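Local atomic coordinates of insecticidal crystal protein Cry7Cal (PDB entry 5ZI1), a protein that acts as an insecticidal delta-endotoxin against the locust Locusta migratoria manilensis and, like related three-domain Cry toxins, probably binds gut receptors and forms membrane pores. Residues 22-27 with 151-156; 246-251 with 473-478; 522-527 with 536-541. All coordinates share one frame; numbering follows the deposited sequence.

The three contacts follow one another without overlap along this chain, the toxin portion of a longer protein, passing from the helical N-terminal part to the C-terminal beta sandwich. Contact 1 joins helices 13-26 and 141-165 of the N-terminal bundle. Contact 2, its centre about 21 Å away, pairs the loops after strands 245-246 and 468-472; the two contacts touch, Met25 SD packing 3.9 Å from Leu249 CD1. Contact 3 lies between strands 521-530 and 534-538, its centre about 16 Å from that of contact 2 and about 27 Å from that of contact 1. Contact 2, touched by Met25, thus lies where helical, middle and C-terminal regions of a three-domain Cry toxin meet, whereas contacts 1 and 3 each stay within one region.

Contact 1. Residues 22-27 with 151-156; sequences RTFMGF and HLFLLK
Phe24, near the C-terminal end of helix 13-26, meets Phe153 on helix 141-165 through their rings alone, with no hydrogen bond crossing between the segments. At the start of 151-156, His151 uses both ring nitrogens within the bundle, bonding to Tyr186 and Glu121. Leu152 packs on Tyr236, a residue that Phe24 also touches. Phe153 then faces the partner helix. Its CG is anti to the backbone N (chi1 167°), which carries the ring out from the helix and presents one face to Phe24. The Phe24 ring enters edge first: its CE1 stands 4.1 Å from Phe153 CG, over the rim of the ring and not its middle. With centroids 5.8 Å apart and planes inclined at 75°, this is a T-shaped, edge-to-face pair, in which the slightly positive C-H edge meets the electron-rich face. Such a pair suits helices of the delta-endotoxin N-terminal bundle whose backbones stand well apart, since the CA atoms of Phe24 and Phe153 are 9.3 Å from each other; a large flat side chain spans the distance from each helix. Helix 33-47 also packs here, Val43 against Phe24 and Leu39 against Phe153. Phe27, just past the helix end, adds a looser approach, its CE2 lying 4.5 Å from Phe153 CE1. Last along the segment, Lys156 keeps its chain fully extended past this aromatic group, a long aliphatic stem that delivers NZ to the backbone oxygen of His30.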
loop_
_atom_site.group_PDB
_atom_site.type_symbol
_atom_site.label_atom_id
_atom_site.label_comp_id
_atom_site.label_asym_id
_atom_site.label_seq_id
_atom_site.Cartn_x
_atom_site.Cartn_y
_atom_site.Cartn_z
ATOM N N ARG A 22 2.936 -0.938 9.796
ATOM C CA ARG A 22 2.630 -2.251 10.344
ATOM C C ARG A 22 2.111 -2.134 11.768
ATOM O O ARG A 22 1.126 -2.780 12.142
ATOM C CB ARG A 22 3.890 -3.121 10.294
ATOM C CG ARG A 22 3.740 -4.499 10.885
ATOM C CD ARG A 22 5.101 -5.002 11.305
ATOM N NE ARG A 22 5.465 -4.420 12.590
ATOM C CZ ARG A 22 6.673 -3.958 12.884
ATOM N NH1 ARG A 22 7.643 -3.991 11.972
ATOM N NH2 ARG A 22 6.904 -3.450 14.090
ATOM N N THR A 23 2.776 -1.320 12.583
ATOM C CA THR A 23 2.317 -1.109 13.950
ATOM C C THR A 23 0.872 -0.629 14.000
ATOM O O THR A 23 0.064 -1.159 14.766
ATOM C CB THR A 23 3.247 -0.126 14.644
ATOM O OG1 THR A 23 4.592 -0.537 14.411
ATOM C CG2 THR A 23 2.963 -0.071 16.131
ATOM N N PHE A 24 0.523 0.372 13.194
ATOM C CA PHE A 24 -0.843 0.879 13.241
ATOM C C PHE A 24 -1.830 -0.110 12.641
ATOM O O PHE A 24 -2.961 -0.222 13.120
ATOM C CB PHE A 24 -0.928 2.228 12.536
ATOM C CG PHE A 24 -0.447 3.359 13.380
ATOM C CD1 PHE A 24 -1.246 3.855 14.399
ATOM C CD2 PHE A 24 0.807 3.918 13.175
ATOM C CE1 PHE A 24 -0.809 4.894 15.200
ATOM C CE2 PHE A 24 1.255 4.959 13.971
ATOM C CZ PHE A 24 0.441 5.452 14.982
ATOM N N MET A 25 -1.427 -0.837 11.597
ATOM C CA MET A 25 -2.298 -1.885 11.070
ATOM C C MET A 25 -2.509 -2.992 12.099
ATOM O O MET A 25 -3.610 -3.550 12.211
ATOM C CB MET A 25 -1.718 -2.476 9.780
ATOM C CG MET A 25 -1.521 -1.493 8.654
ATOM S SD MET A 25 -1.251 -2.314 7.062
ATOM C CE MET A 25 -2.740 -3.273 6.869
ATOM N N GLY A 26 -1.461 -3.335 12.853
ATOM C CA GLY A 26 -1.592 -4.404 13.820
ATOM C C GLY A 26 -2.531 -4.044 14.946
ATOM O O GLY A 26 -3.204 -4.912 15.502
ATOM N N PHE A 27 -2.597 -2.766 15.295
ATOM C CA PHE A 27 -3.447 -2.288 16.372
ATOM C C PHE A 27 -4.752 -1.676 15.849
ATOM O O PHE A 27 -5.454 -0.990 16.597
ATOM C CB PHE A 27 -2.652 -1.283 17.220
ATOM C CG PHE A 27 -3.296 -0.928 18.545
ATOM C CD1 PHE A 27 -3.054 -1.688 19.678
ATOM C CD2 PHE A 27 -4.118 0.197 18.667
ATOM C CE1 PHE A 27 -3.636 -1.344 20.896
ATOM C CE2 PHE A 27 -4.704 0.537 19.874
ATOM C CZ PHE A 27 -4.463 -0.232 20.992
ATOM N N HIS A 151 -2.509 12.636 14.901
ATOM C CA HIS A 151 -3.624 13.471 15.342
ATOM C C HIS A 151 -4.926 12.689 15.297
ATOM O O HIS A 151 -5.678 12.653 16.276
ATOM C CB HIS A 151 -3.713 14.724 14.459
ATOM C CG HIS A 151 -4.692 15.751 14.948
ATOM N ND1 HIS A 151 -5.163 16.768 14.143
ATOM C CD2 HIS A 151 -5.276 15.929 16.158
ATOM C CE1 HIS A 151 -5.998 17.522 14.838
ATOM N NE2 HIS A 151 -6.076 17.039 16.064
ATOM N N LEU A 152 -5.193 12.030 14.168
ATOM C CA LEU A 152 -6.414 11.242 14.032
ATOM C C LEU A 152 -6.490 10.156 15.093
ATOM O O LEU A 152 -7.560 9.914 15.683
ATOM C CB LEU A 152 -6.477 10.627 12.633
ATOM C CG LEU A 152 -6.671 11.702 11.572
ATOM C CD1 LEU A 152 -6.668 11.103 10.189
ATOM C CD2 LEU A 152 -7.972 12.404 11.867
ATOM N N PHE A 153 -5.355 9.499 15.353
ATOM C CA PHE A 153 -5.305 8.445 16.351
ATOM C C PHE A 153 -5.496 9.000 17.752
ATOM O O PHE A 153 -6.194 8.395 18.578
ATOM C CB PHE A 153 -3.976 7.704 16.255
ATOM C CG PHE A 153 -3.713 6.813 17.418
ATOM C CD1 PHE A 153 -4.522 5.712 17.653
ATOM C CD2 PHE A 153 -2.681 7.084 18.293
ATOM C CE1 PHE A 153 -4.295 4.889 18.736
ATOM C CE2 PHE A 153 -2.449 6.256 19.377
ATOM C CZ PHE A 153 -3.258 5.162 19.598
ATOM N N LEU A 154 -4.864 10.137 18.048
ATOM C CA LEU A 154 -5.098 10.788 19.330
ATOM C C LEU A 154 -6.580 11.117 19.523
ATOM O O LEU A 154 -7.107 10.994 20.632
ATOM C CB LEU A 154 -4.262 12.054 19.437
ATOM C CG LEU A 154 -4.500 12.814 20.739
ATOM C CD1 LEU A 154 -3.986 11.994 21.872
ATOM C CD2 LEU A 154 -3.898 14.227 20.752
ATOM N N LEU A 155 -7.264 11.544 18.457
ATOM C CA LEU A 155 -8.656 11.943 18.599
ATOM C C LEU A 155 -9.522 10.742 18.946
ATOM O O LEU A 155 -10.517 10.886 19.666
ATOM C CB LEU A 155 -9.140 12.636 17.316
ATOM C CG LEU A 155 -8.703 14.104 17.182
ATOM C CD1 LEU A 155 -8.738 14.629 15.746
ATOM C CD2 LEU A 155 -9.584 14.952 18.116
ATOM N N LYS A 156 -9.129 9.549 18.483
ATOM C CA LYS A 156 -9.835 8.331 18.864
ATOM C C LYS A 156 -9.900 8.179 20.379
ATOM O O LYS A 156 -10.896 7.683 20.916
ATOM C CB LYS A 156 -9.153 7.110 18.234
ATOM C CG LYS A 156 -9.776 5.772 18.623
ATOM C CD LYS A 156 -9.123 4.603 17.877
ATOM C CE LYS A 156 -9.585 3.258 18.426
ATOM N NZ LYS A 156 -9.327 2.130 17.491
#

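Contact 2. Residues 246-251 with 473-478; sequences VTELTR and AVKAFE
Glu248 and Lys475 form a buried salt bridge that is the tight half of this contact. Lys475 NZ donates to Glu248 OE1 at 2.7 Å, meeting the syn lone pair, on the side of the other oxygen; its second bond, to OE2 of the same Glu248, is weak at 3.2 Å. The lysine does not reach straight out. Its four torsions lie between -62° and -74°, curling the chain until CD of Lys475 is itself 3.2 Å from Glu248 OE1, while the glutamate comes across it at about a right angle. NZ is bonded in addition to the backbone oxygen of Arg458 and to Asn461, and Glu248 OE2 accepts from the backbone N of Arg458, a surrounding that would probably favour the charged form of both groups.

The other half is looser and without a hydrogen bond across it. Val474 CG2 rests 3.7 Å from Thr250 OG1, and Thr250 CG2 only grazes Lys475 CD at 4.4 Å. Two compact beta-branched residues fit a place where the 3-10 turn 473-475 abuts the loop 246-251.

The bridge ties the start of the second delta-endotoxin region to the early part of the C-terminal one. Pro472, ending strand 468-472, lies against both Glu248 and Thr250; that strand runs parallel to strand 245-246, while Met25 of helix 13-26, from the helical N-terminal part, packs on Thr247 and Leu249.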
loop_
_atom_site.group_PDB
_atom_site.type_symbol
_atom_site.label_atom_id
_atom_site.label_comp_id
_atom_site.label_asym_id
_atom_site.label_seq_id
_atom_site.Cartn_x
_atom_site.Cartn_y
_atom_site.Cartn_z
ATOM N N VAL A 246 -9.229 -5.990 10.672
ATOM C CA VAL A 246 -8.114 -6.570 9.937
ATOM C C VAL A 246 -8.148 -6.026 8.517
ATOM O O VAL A 246 -9.138 -6.213 7.793
ATOM C CB VAL A 246 -8.161 -8.107 9.951
ATOM C CG1 VAL A 246 -7.039 -8.665 9.079
ATOM C CG2 VAL A 246 -8.037 -8.608 11.373
ATOM N N THR A 247 -7.061 -5.380 8.105
ATOM C CA THR A 247 -7.018 -4.704 6.820
ATOM C C THR A 247 -5.848 -5.182 5.971
ATOM O O THR A 247 -4.869 -5.764 6.469
ATOM C CB THR A 247 -6.927 -3.211 7.035
ATOM O OG1 THR A 247 -5.718 -2.944 7.753
ATOM C CG2 THR A 247 -8.102 -2.754 7.886
ATOM N N GLU A 248 -5.964 -4.933 4.661
ATOM C CA GLU A 248 -4.945 -5.335 3.699
ATOM C C GLU A 248 -4.661 -4.187 2.740
ATOM O O GLU A 248 -5.581 -3.469 2.340
ATOM C CB GLU A 248 -5.378 -6.566 2.890
ATOM C CG GLU A 248 -6.085 -7.651 3.686
ATOM C CD GLU A 248 -6.264 -8.938 2.862
ATOM O OE1 GLU A 248 -6.705 -8.837 1.685
ATOM O OE2 GLU A 248 -5.940 -10.040 3.386
ATOM N N LEU A 249 -3.385 -4.041 2.364
ATOM C CA LEU A 249 -2.934 -3.119 1.324
ATOM C C LEU A 249 -2.693 -3.915 0.046
ATOM O O LEU A 249 -1.696 -4.633 -0.060
ATOM C CB LEU A 249 -1.639 -2.427 1.741
ATOM C CG LEU A 249 -1.600 -1.701 3.071
ATOM C CD1 LEU A 249 -0.153 -1.412 3.465
ATOM C CD2 LEU A 249 -2.430 -0.406 2.985
ATOM N N THR A 250 -3.564 -3.763 -0.938
ATOM C CA THR A 250 -3.484 -4.560 -2.153
ATOM C C THR A 250 -2.683 -3.903 -3.265
ATOM O O THR A 250 -2.628 -4.452 -4.367
ATOM C CB THR A 250 -4.891 -4.843 -2.671
ATOM O OG1 THR A 250 -5.531 -3.597 -2.956
ATOM C CG2 THR A 250 -5.700 -5.609 -1.638
ATOM N N ARG A 251 -2.116 -2.727 -3.031
ATOM C CA ARG A 251 -1.440 -2.007 -4.100
ATOM C C ARG A 251 -0.112 -2.682 -4.448
ATOM O O ARG A 251 0.572 -3.230 -3.581
ATOM C CB ARG A 251 -1.211 -0.549 -3.700
ATOM C CG ARG A 251 0.005 -0.257 -2.831
ATOM C CD ARG A 251 -0.104 -0.882 -1.464
ATOM N NE ARG A 251 1.041 -0.615 -0.586
ATOM C CZ ARG A 251 2.216 -1.249 -0.633
ATOM N NH1 ARG A 251 2.452 -2.190 -1.546
ATOM N NH2 ARG A 251 3.164 -0.923 0.234
ATOM N N ALA A 473 -12.567 -5.475 -2.283
ATOM C CA ALA A 473 -13.283 -6.061 -3.405
ATOM C C ALA A 473 -12.325 -6.728 -4.384
ATOM O O ALA A 473 -12.681 -7.730 -5.015
ATOM C CB ALA A 473 -14.124 -4.982 -4.101
ATOM N N VAL A 474 -11.108 -6.200 -4.524
ATOM C CA VAL A 474 -10.181 -6.806 -5.469
ATOM C C VAL A 474 -9.677 -8.167 -5.005
ATOM O O VAL A 474 -9.084 -8.886 -5.808
ATOM C CB VAL A 474 -9.001 -5.862 -5.788
ATOM C CG1 VAL A 474 -9.514 -4.630 -6.498
ATOM C CG2 VAL A 474 -8.255 -5.473 -4.537
ATOM N N LYS A 475 -9.938 -8.568 -3.750
ATOM C CA LYS A 475 -9.660 -9.942 -3.326
ATOM C C LYS A 475 -10.599 -10.962 -3.971
ATOM O O LYS A 475 -10.396 -12.167 -3.778
ATOM C CB LYS A 475 -9.729 -10.077 -1.803
ATOM C CG LYS A 475 -8.667 -9.277 -1.025
ATOM C CD LYS A 475 -7.244 -9.740 -1.369
ATOM C CE LYS A 475 -6.967 -11.185 -0.924
ATOM N NZ LYS A 475 -6.792 -11.343 0.565
ATOM N N ALA A 476 -11.600 -10.517 -4.731
ATOM C CA ALA A 476 -12.397 -11.393 -5.582
ATOM C C ALA A 476 -11.502 -12.188 -6.538
ATOM O O ALA A 476 -10.298 -11.939 -6.664
ATOM C CB ALA A 476 -13.398 -10.580 -6.399
ATOM N N PHE A 477 -12.119 -13.157 -7.237
ATOM C CA PHE A 477 -11.437 -13.903 -8.289
ATOM C C PHE A 477 -12.127 -13.815 -9.640
ATOM O O PHE A 477 -11.576 -14.314 -10.630
ATOM C CB PHE A 477 -11.272 -15.384 -7.903
ATOM C CG PHE A 477 -12.547 -16.181 -7.957
ATOM C CD1 PHE A 477 -12.948 -16.802 -9.132
ATOM C CD2 PHE A 477 -13.337 -16.317 -6.826
ATOM C CE1 PHE A 477 -14.117 -17.526 -9.182
ATOM C CE2 PHE A 477 -14.505 -17.041 -6.869
ATOM C CZ PHE A 477 -14.898 -17.646 -8.049
ATOM N N GLU A 478 -13.301 -13.195 -9.714
ATOM C CA GLU A 478 -13.986 -13.009 -10.983
ATOM C C GLU A 478 -14.936 -11.820 -10.872
ATOM O O GLU A 478 -15.500 -11.554 -9.806
ATOM C CB GLU A 478 -14.747 -14.271 -11.386
ATOM C CG GLU A 478 -15.433 -14.197 -12.746
ATOM C CD GLU A 478 -16.024 -15.542 -13.161
ATOM O OE1 GLU A 478 -15.340 -16.576 -12.977
ATOM O OE2 GLU A 478 -17.174 -15.568 -13.659
#

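Contact 3. Residues 522-527 with 536-541; sequences IKVRVR and MSFSGI
Val524 packs against Phe538 and Ile541 in the interior of a beta sandwich, the C-terminal domain of the three-domain Cry toxins. Strand 521-530 belongs to one sheet and strand 534-538 to the other, so although they are neighbours in sequence they share no hydrogen bond between these segments and meet through side chains. The branched Val524 fills its place atom by atom. CB lies 3.6 Å from Ile541 CD1. CG1, anti to the backbone N (chi1 171°), sits over a face of Phe538 in a CH-pi contact, 4.2 Å from the ring centroid and 16° off the normal. CG2 touches two partners, Phe538 CD2 at 3.8 Å and, more closely, the CD1 tip of Ile541. The flat phenyl ring thus offers a broad surface to one methyl, and the longer isoleucine reaches in with its end to the other.

Ile541 gets there through the type II turn from Phe538 to Ile541, closed by its own N bonding to Phe538 O; Gly540 takes the positive phi that the turn requires. Further along the interface, a flexible methionine bridges a wider gap: the CA atoms of Val526 and Met536 are 9.5 Å apart. Leu578 of strand 575-580 packs on both of these residues and on Phe538. Met536 is extended as far as its sulfur, and SD comes to lie 3.9 Å from Val526 CG2.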
loop_
_atom_site.group_PDB
_atom_site.type_symbol
_atom_site.label_atom_id
_atom_site.label_comp_id
_atom_site.label_asym_id
_atom_site.label_seq_id
_atom_site.Cartn_x
_atom_site.Cartn_y
_atom_site.Cartn_z
ATOM N N ILE A 522 -22.964 -13.290 10.352
ATOM C CA ILE A 522 -22.313 -12.102 9.811
ATOM C C ILE A 522 -23.312 -10.968 9.566
ATOM O O ILE A 522 -24.513 -11.176 9.386
ATOM C CB ILE A 522 -21.565 -12.411 8.498
ATOM C CG1 ILE A 522 -22.547 -13.059 7.489
ATOM C CG2 ILE A 522 -20.278 -13.252 8.777
ATOM C CD1 ILE A 522 -21.991 -13.236 6.070
ATOM N N LYS A 523 -22.770 -9.754 9.551
ATOM C CA LYS A 523 -23.326 -8.625 8.821
ATOM C C LYS A 523 -22.273 -8.267 7.780
ATOM O O LYS A 523 -21.073 -8.337 8.075
ATOM C CB LYS A 523 -23.583 -7.454 9.765
ATOM C CG LYS A 523 -24.966 -7.415 10.335
ATOM C CD LYS A 523 -25.317 -6.028 10.819
ATOM C CE LYS A 523 -24.577 -5.750 12.114
ATOM N NZ LYS A 523 -25.104 -4.497 12.712
ATOM N N VAL A 524 -22.704 -7.910 6.573
ATOM C CA VAL A 524 -21.802 -7.441 5.528
ATOM C C VAL A 524 -21.993 -5.938 5.363
ATOM O O VAL A 524 -23.076 -5.474 4.992
ATOM C CB VAL A 524 -22.047 -8.182 4.205
ATOM C CG1 VAL A 524 -21.266 -7.551 3.056
ATOM C CG2 VAL A 524 -21.659 -9.638 4.342
ATOM N N ARG A 525 -20.936 -5.180 5.627
ATOM C CA ARG A 525 -20.924 -3.739 5.435
ATOM C C ARG A 525 -20.003 -3.418 4.268
ATOM O O ARG A 525 -18.802 -3.703 4.320
ATOM C CB ARG A 525 -20.463 -3.031 6.703
ATOM C CG ARG A 525 -20.563 -1.517 6.655
ATOM C CD ARG A 525 -20.325 -0.947 8.033
ATOM N NE ARG A 525 -18.951 -1.129 8.462
ATOM C CZ ARG A 525 -18.498 -0.870 9.688
ATOM N NH1 ARG A 525 -19.316 -0.430 10.624
ATOM N NH2 ARG A 525 -17.219 -1.050 9.985
ATOM N N VAL A 526 -20.570 -2.854 3.219
ATOM C CA VAL A 526 -19.813 -2.410 2.060
ATOM C C VAL A 526 -19.442 -0.940 2.231
ATOM O O VAL A 526 -20.271 -0.116 2.637
ATOM C CB VAL A 526 -20.623 -2.624 0.778
ATOM C CG1 VAL A 526 -19.884 -2.045 -0.401
ATOM C CG2 VAL A 526 -20.911 -4.107 0.591
ATOM N N ARG A 527 -18.183 -0.615 1.962
ATOM C CA ARG A 527 -17.726 0.763 1.881
ATOM C C ARG A 527 -17.749 1.138 0.404
ATOM O O ARG A 527 -16.957 0.601 -0.386
ATOM C CB ARG A 527 -16.336 0.905 2.491
ATOM C CG ARG A 527 -15.708 2.274 2.325
ATOM C CD ARG A 527 -14.496 2.418 3.213
ATOM N NE ARG A 527 -14.205 3.827 3.475
ATOM C CZ ARG A 527 -13.455 4.601 2.693
ATOM N NH1 ARG A 527 -12.922 4.113 1.578
ATOM N NH2 ARG A 527 -13.256 5.877 3.021
ATOM N N MET A 536 -28.494 -3.182 -3.509
ATOM C CA MET A 536 -27.359 -4.091 -3.487
ATOM C C MET A 536 -27.752 -5.379 -2.766
ATOM O O MET A 536 -28.710 -5.411 -1.991
ATOM C CB MET A 536 -26.151 -3.420 -2.799
ATOM C CG MET A 536 -24.791 -4.059 -3.079
ATOM S SD MET A 536 -23.412 -3.203 -2.250
ATOM C CE MET A 536 -23.425 -1.628 -3.126
ATOM N N SER A 537 -26.995 -6.447 -3.014
ATOM C CA SER A 537 -27.275 -7.734 -2.398
ATOM C C SER A 537 -25.989 -8.546 -2.295
ATOM O O SER A 537 -25.075 -8.399 -3.117
ATOM C CB SER A 537 -28.319 -8.520 -3.192
ATOM O OG SER A 537 -28.483 -9.820 -2.654
ATOM N N PHE A 538 -25.932 -9.422 -1.290
ATOM C CA PHE A 538 -24.730 -10.201 -1.042
ATOM C C PHE A 538 -25.114 -11.613 -0.615
ATOM O O PHE A 538 -26.140 -11.821 0.039
ATOM C CB PHE A 538 -23.842 -9.525 0.015
ATOM C CG PHE A 538 -22.423 -10.008 0.005
ATOM C CD1 PHE A 538 -21.486 -9.431 -0.839
ATOM C CD2 PHE A 538 -22.024 -11.044 0.831
ATOM C CE1 PHE A 538 -20.177 -9.878 -0.859
ATOM C CE2 PHE A 538 -20.718 -11.494 0.818
ATOM C CZ PHE A 538 -19.796 -10.911 -0.027
ATOM N N SER A 539 -24.292 -12.585 -1.017
ATOM C CA SER A 539 -24.578 -13.981 -0.710
ATOM C C SER A 539 -24.772 -14.162 0.784
ATOM O O SER A 539 -24.167 -13.462 1.598
ATOM C CB SER A 539 -23.441 -14.889 -1.180
ATOM O OG SER A 539 -23.407 -14.966 -2.593
ATOM N N GLY A 540 -25.628 -15.111 1.143
ATOM C CA GLY A 540 -25.828 -15.447 2.535
ATOM C C GLY A 540 -26.689 -14.479 3.307
ATOM O O GLY A 540 -26.951 -14.714 4.493
ATOM N N ILE A 541 -27.117 -13.387 2.689
ATOM C CA ILE A 541 -27.961 -12.401 3.344
ATOM C C ILE A 541 -29.264 -12.317 2.578
ATOM O O ILE A 541 -29.265 -12.122 1.356
ATOM C CB ILE A 541 -27.279 -11.032 3.435
ATOM C CG1 ILE A 541 -26.117 -11.149 4.412
ATOM C CG2 ILE A 541 -28.286 -9.978 3.907
ATOM C CD1 ILE A 541 -25.177 -10.047 4.338
#